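Long-range contacts in galactokinase (Bifidobacterium longum subsp. infantis ATCC 15697 = JCM 1222 = DSM 20088, PDB 6TEQ), which probably phosphorylates galactose with ATP, as other galactokinases of the GHMP kinase family do, and is caught here with 2-deoxy-2-fluoro-galactose bound: residues 52-57 with 305-310; 202-207 with 216-221. All coordinates share one frame; numbering follows the deposited sequence. Where two conformers were deposited one is given.

Interaction 1: residues 52-57 with 305-310; sequences AGLCLP and TEIERV
V310 lays its two methyls over the backbone and CB of L54: CG2 rests 3.5 Å from L54 O, while CG1 sits 3.9 Å from L54 CB and 4.3 Å from L56 CB. One turn back along helix 294-318, I307 meets L54 farther out, at CG and CD1. The two side chains cross at about a right angle, I307 CG2 standing 4.1 Å from L54 CD1. With CG1 of I307 anti to its carbonyl carbon (chi1 -66°), the longer branch reaches past L54 and ends with CD1 3.8 Å from G53 CA. Cut back to an alanine, I307 would lose both touches, and a gap would probably open beside G53, the leucine methyl less firmly held. This lays the helix against the start of strand 54-70, in the galactose-binding signature region, with C55 pointing away and touching D49. R309 clasps E306 OE1 with NE and NH2, while E306 OE2 accepts from the backbone N of G45 and E46. L54 O, under the valine methyl, is taken by T48 OG1. The side chains meeting here are apolar, though methyls also rest on carbonyl oxygens and the buried L54 N finds no partner; shape and burial, rather than directed bonds, hold strand beside helix.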
loop_
_atom_site.group_PDB
_atom_site.type_symbol
_atom_site.label_atom_id
_atom_site.label_comp_id
_atom_site.label_asym_id
_atom_site.label_seq_id
_atom_site.Cartn_x
_atom_site.Cartn_y
_atom_site.Cartn_z
ATOM N N ALA A 52 6.766 -13.049 -4.725
ATOM C CA ALA A 52 7.119 -12.834 -6.149
ATOM C C ALA A 52 5.851 -12.993 -7.020
ATOM O O ALA A 52 5.935 -13.417 -8.186
ATOM C CB ALA A 52 8.225 -13.793 -6.597
ATOM N N GLY A 53 4.676 -12.674 -6.467
ATOM C CA GLY A 53 3.413 -12.881 -7.159
ATOM C C GLY A 53 2.986 -11.673 -7.951
ATOM O O GLY A 53 3.799 -10.836 -8.322
ATOM N N LEU A 54 1.706 -11.666 -8.239
ATOM C CA LEU A 54 1.026 -10.584 -8.975
ATOM C C LEU A 54 0.207 -9.781 -7.990
ATOM O O LEU A 54 -0.382 -10.358 -7.051
ATOM C CB LEU A 54 0.075 -11.116 -10.046
ATOM C CG LEU A 54 0.762 -11.957 -11.109
ATOM C CD1 LEU A 54 -0.268 -12.545 -12.059
ATOM C CD2 LEU A 54 1.780 -11.136 -11.883
ATOM N N CYS A 55 0.108 -8.466 -8.266
ATOM C CA CYS A 55 -0.717 -7.520 -7.476
ATOM C C CYS A 55 -1.429 -6.587 -8.437
ATOM O O CYS A 55 -1.041 -6.518 -9.621
ATOM C CB CYS A 55 0.112 -6.725 -6.469
ATOM S SG CYS A 55 1.324 -7.720 -5.556
ATOM N N LEU A 56 -2.420 -5.879 -7.920
ATOM C CA LEU A 56 -3.200 -4.925 -8.727
ATOM C C LEU A 56 -3.652 -3.739 -7.904
ATOM O O LEU A 56 -4.852 -3.606 -7.639
ATOM C CB LEU A 56 -4.360 -5.680 -9.376
ATOM C CG LEU A 56 -5.046 -4.933 -10.505
ATOM C CD1 LEU A 56 -4.119 -4.787 -11.719
ATOM C CD2 LEU A 56 -6.310 -5.653 -10.901
ATOM N N PRO A 57 -2.700 -2.862 -7.515
ATOM C CA PRO A 57 -3.107 -1.658 -6.792
ATOM C C PRO A 57 -3.469 -0.486 -7.699
ATOM O O PRO A 57 -3.149 -0.444 -8.863
ATOM C CB PRO A 57 -1.839 -1.306 -6.002
ATOM C CG PRO A 57 -0.685 -1.772 -6.900
ATOM C CD PRO A 57 -1.221 -3.101 -7.497
ATOM N N THR A 305 -3.811 -19.552 -5.175
ATOM C CA THR A 305 -5.151 -19.187 -5.708
ATOM C C THR A 305 -5.226 -17.673 -5.927
ATOM O O THR A 305 -5.870 -17.211 -6.860
ATOM C CB THR A 305 -6.305 -19.764 -4.886
ATOM O OG1 THR A 305 -6.283 -19.207 -3.572
ATOM C CG2 THR A 305 -6.279 -21.290 -4.871
ATOM N N GLU A 306 -4.585 -16.899 -5.048
ATOM C CA GLU A 306 -4.681 -15.423 -5.136
ATOM C C GLU A 306 -3.948 -14.991 -6.398
ATOM O O GLU A 306 -4.423 -14.013 -7.070
ATOM C CB GLU A 306 -4.087 -14.777 -3.876
ATOM C CG GLU A 306 -4.271 -13.292 -3.814
ATOM C CD GLU A 306 -5.653 -12.802 -3.458
ATOM O OE1 GLU A 306 -6.606 -13.620 -3.402
ATOM O OE2 GLU A 306 -5.748 -11.590 -3.307
ATOM N N ILE A 307 -2.777 -15.530 -6.683
ATOM C CA ILE A 307 -2.023 -15.109 -7.882
ATOM C C ILE A 307 -2.912 -15.351 -9.110
ATOM O O ILE A 307 -3.036 -14.428 -9.970
ATOM C CB ILE A 307 -0.657 -15.808 -7.979
ATOM C CG1 ILE A 307 0.292 -15.388 -6.838
ATOM C CG2 ILE A 307 -0.020 -15.557 -9.325
ATOM C CD1 ILE A 307 1.577 -16.195 -6.707
ATOM N N GLU A 308 -3.571 -16.504 -9.179
ATOM C CA GLU A 308 -4.431 -16.782 -10.329
ATOM C C GLU A 308 -5.625 -15.820 -10.323
ATOM O O GLU A 308 -6.037 -15.343 -11.393
ATOM C CB GLU A 308 -4.947 -18.222 -10.332
ATOM C CG GLU A 308 -5.444 -18.577 -11.709
ATOM C CD GLU A 308 -4.363 -18.713 -12.782
ATOM O OE1 GLU A 308 -3.565 -19.571 -12.680
ATOM O OE2 GLU A 308 -4.342 -17.948 -13.717
ATOM N N ARG A 309 -6.199 -15.492 -9.158
ATOM C CA ARG A 309 -7.308 -14.541 -9.111
ATOM C C ARG A 309 -6.881 -13.224 -9.732
ATOM O O ARG A 309 -7.766 -12.516 -10.281
ATOM C CB ARG A 309 -7.814 -14.356 -7.686
ATOM C CG ARG A 309 -8.659 -15.527 -7.217
ATOM C CD ARG A 309 -9.358 -15.253 -5.909
ATOM N NE ARG A 309 -8.407 -15.276 -4.791
ATOM C CZ ARG A 309 -8.088 -16.385 -4.117
ATOM N NH1 ARG A 309 -8.731 -17.510 -4.370
ATOM N NH2 ARG A 309 -7.264 -16.318 -3.091
ATOM N N VAL A 310 -5.647 -12.788 -9.559
ATOM C CA VAL A 310 -5.249 -11.506 -10.176
ATOM C C VAL A 310 -5.463 -11.604 -11.692
ATOM O O VAL A 310 -5.975 -10.663 -12.303
ATOM C CB VAL A 310 -3.847 -11.054 -9.806
ATOM C CG1 VAL A 310 -3.503 -9.765 -10.513
ATOM C CG2 VAL A 310 -3.646 -10.876 -8.293
#

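Interaction 2: residues 202-207 with 216-221; sequences HALLLD and ENVSQQ
L204 and L206 close on V218 from two sides: CD1 of L204 lies 3.6 Å from V218 CG1, and CD1 of L206 3.7 Å from the same methyl. The leucines can both get there because each carries CG anti to its backbone N (chi1 -175° in L204), which brings the branch back over the neighbouring strand. L204 CD1 also comes 3.4 Å from Q220 NE2; that amide is pinned by the carbonyl of R197 and the hydroxyl of T199, so it forms a fixed wall. This tight side faces helix 190-197. On the other face, which helix 294-318 covers, L205 and Q221 run side by side, with L205 CB 3.9 Å from Q221 CG. The looser, wetter parts are the strand ends, at the partly exposed H202, D207 and N217. One water joins H202 O, weakly, to Q220 OE1, and another links D207 O with N217 ND2, while R197 NH1 holds N217 OD1. Between them the backbones pair from Q221 N to A203 O, nearly straight at 177°, through to D207 N on N217 O, but S219 N to L205 O is weak. With strand axes 155° apart and just ten residues joining 207 to 218, a short helix among them, the pair is an antiparallel beta hairpin with a long connection, part of the large mixed sheet of this GHMP kinase.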
loop_
_atom_site.group_PDB
_atom_site.type_symbol
_atom_site.label_atom_id
_atom_site.label_comp_id
_atom_site.label_asym_id
_atom_site.label_seq_id
_atom_site.Cartn_x
_atom_site.Cartn_y
_atom_site.Cartn_z
ATOM N N HIS A 202 -6.026 3.920 -14.123
ATOM C CA HIS A 202 -5.460 2.583 -14.345
ATOM C C HIS A 202 -5.087 1.931 -13.018
ATOM O O HIS A 202 -4.736 2.655 -12.075
ATOM C CB HIS A 202 -4.216 2.694 -15.226
ATOM C CG HIS A 202 -4.513 3.169 -16.589
ATOM N ND1 HIS A 202 -4.793 4.490 -16.857
ATOM C CD2 HIS A 202 -4.620 2.489 -17.745
ATOM C CE1 HIS A 202 -5.007 4.606 -18.161
ATOM N NE2 HIS A 202 -4.932 3.384 -18.741
ATOM N N ALA A 203 -5.133 0.597 -13.016
ATOM C CA ALA A 203 -4.542 -0.244 -11.979
ATOM C C ALA A 203 -3.180 -0.718 -12.468
ATOM O O ALA A 203 -3.012 -0.893 -13.674
ATOM C CB ALA A 203 -5.535 -1.357 -11.675
ATOM N N LEU A 204 -2.293 -0.938 -11.537
ATOM C CA LEU A 204 -0.945 -1.330 -11.829
ATOM C C LEU A 204 -0.808 -2.860 -11.711
ATOM O O LEU A 204 -0.842 -3.442 -10.571
ATOM C CB LEU A 204 -0.029 -0.631 -10.843
ATOM C CG LEU A 204 1.459 -0.866 -11.117
ATOM C CD1 LEU A 204 1.899 -0.008 -12.278
ATOM C CD2 LEU A 204 2.290 -0.557 -9.896
ATOM N N LEU A 205 -0.853 -3.603 -12.820
ATOM C CA LEU A 205 -0.621 -5.086 -12.712
ATOM C C LEU A 205 0.891 -5.290 -12.526
ATOM O O LEU A 205 1.680 -5.116 -13.466
ATOM C CB LEU A 205 -1.145 -5.764 -13.976
ATOM C CG LEU A 205 -0.892 -7.246 -14.049
ATOM C CD1 LEU A 205 -1.429 -8.007 -12.843
ATOM C CD2 LEU A 205 -1.434 -7.782 -15.347
ATOM N N LEU A 206 1.251 -5.529 -11.275
ATOM C CA LEU A 206 2.648 -5.541 -10.809
ATOM C C LEU A 206 3.057 -6.998 -10.662
ATOM O O LEU A 206 2.424 -7.784 -9.947
ATOM C CB LEU A 206 2.696 -4.766 -9.501
ATOM C CG LEU A 206 4.029 -4.862 -8.774
ATOM C CD1 LEU A 206 5.078 -4.084 -9.533
ATOM C CD2 LEU A 206 3.882 -4.336 -7.371
ATOM N N ASP A 207 4.137 -7.351 -11.346
ATOM C CA ASP A 207 4.727 -8.666 -11.273
ATOM C C ASP A 207 5.950 -8.597 -10.406
ATOM O O ASP A 207 6.887 -7.899 -10.790
ATOM C CB ASP A 207 4.966 -9.154 -12.698
ATOM C CG ASP A 207 5.430 -10.599 -12.786
ATOM O OD1 ASP A 207 6.069 -11.086 -11.830
ATOM O OD2 ASP A 207 5.104 -11.231 -13.839
ATOM N N GLU A 216 9.491 -4.596 -17.630
ATOM C CA GLU A 216 8.896 -5.953 -17.672
ATOM C C GLU A 216 7.864 -6.172 -16.574
ATOM O O GLU A 216 7.126 -7.154 -16.682
ATOM C CB GLU A 216 10.001 -7.014 -17.508
ATOM C CG GLU A 216 10.931 -7.159 -18.708
ATOM C CD GLU A 216 12.100 -8.141 -18.544
ATOM O OE1 GLU A 216 12.572 -8.423 -17.377
ATOM O OE2 GLU A 216 12.639 -8.551 -19.618
ATOM N N ASN A 217 7.906 -5.389 -15.473
ATOM C CA ASN A 217 7.244 -5.854 -14.231
ATOM C C ASN A 217 5.968 -5.042 -13.963
ATOM O O ASN A 217 5.306 -5.376 -12.967
ATOM C CB ASN A 217 8.198 -5.939 -13.070
ATOM C CG ASN A 217 8.559 -4.637 -12.412
ATOM O OD1 ASN A 217 8.071 -3.549 -12.785
ATOM N ND2 ASN A 217 9.393 -4.729 -11.410
ATOM N N VAL A 218 5.583 -4.151 -14.865
ATOM C CA VAL A 218 4.281 -3.511 -14.756
ATOM C C VAL A 218 3.547 -3.453 -16.081
ATOM O O VAL A 218 4.136 -3.282 -17.123
ATOM C CB VAL A 218 4.367 -2.115 -14.158
ATOM C CG1 VAL A 218 4.792 -2.139 -12.719
ATOM C CG2 VAL A 218 5.093 -1.086 -14.978
ATOM N N SER A 219 2.236 -3.334 -15.941
ATOM C CA SER A 219 1.261 -3.309 -17.045
ATOM C C SER A 219 0.057 -2.471 -16.603
ATOM O O SER A 219 -0.685 -2.921 -15.698
ATOM C CB SER A 219 0.889 -4.704 -17.426
ATOM O OG SER A 219 -0.244 -4.679 -18.260
ATOM N N GLN A 220 -0.119 -1.281 -17.180
ATOM C CA GLN A 220 -1.199 -0.376 -16.750
ATOM C C GLN A 220 -2.516 -0.947 -17.279
ATOM O O GLN A 220 -2.659 -1.118 -18.519
ATOM C CB GLN A 220 -0.975 1.028 -17.267
ATOM C CG GLN A 220 0.297 1.666 -16.745
ATOM C CD GLN A 220 0.335 2.008 -15.293
ATOM O OE1 GLN A 220 -0.711 2.103 -14.698
ATOM N NE2 GLN A 220 1.541 2.249 -14.757
ATOM N N GLN A 221 -3.442 -1.297 -16.389
ATOM C CA GLN A 221 -4.710 -1.923 -16.763
ATOM C C GLN A 221 -5.799 -0.855 -16.610
ATOM O O GLN A 221 -5.851 -0.145 -15.585
ATOM C CB GLN A 221 -4.997 -3.099 -15.843
ATOM C CG GLN A 221 -4.032 -4.236 -16.031
ATOM C CD GLN A 221 -4.223 -4.825 -17.402
ATOM O OE1 GLN A 221 -5.336 -4.954 -17.901
ATOM N NE2 GLN A 221 -3.127 -5.335 -17.966
HETATM O O HOH W 1 -1.904 2.333 -12.159
HETATM O O HOH W 2 9.465 -7.460 -10.146
#

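Interaction 2 is nested along the chain inside the long loop that interaction 1 closes, and their centres lie 11 Å apart. They meet on one mixed sheet, where strand 202-207 has strand 54-70 as one neighbour and strand 218-222 as the other. Probable backbone hydrogen bonds, C55 N to L206 O and L204 N to P57 O, join strands 54-70 and 202-207. Helix 294-318 lies against this sheet and reaches both contacts, since V310 of interaction 1 also packs on L205. The bound sugar is close: C55 is about 6 Å from it and L206 about 8 Å, nearest side-chain atoms, so both contacts lie near the galactose pocket, consistent with a part in shaping its wall.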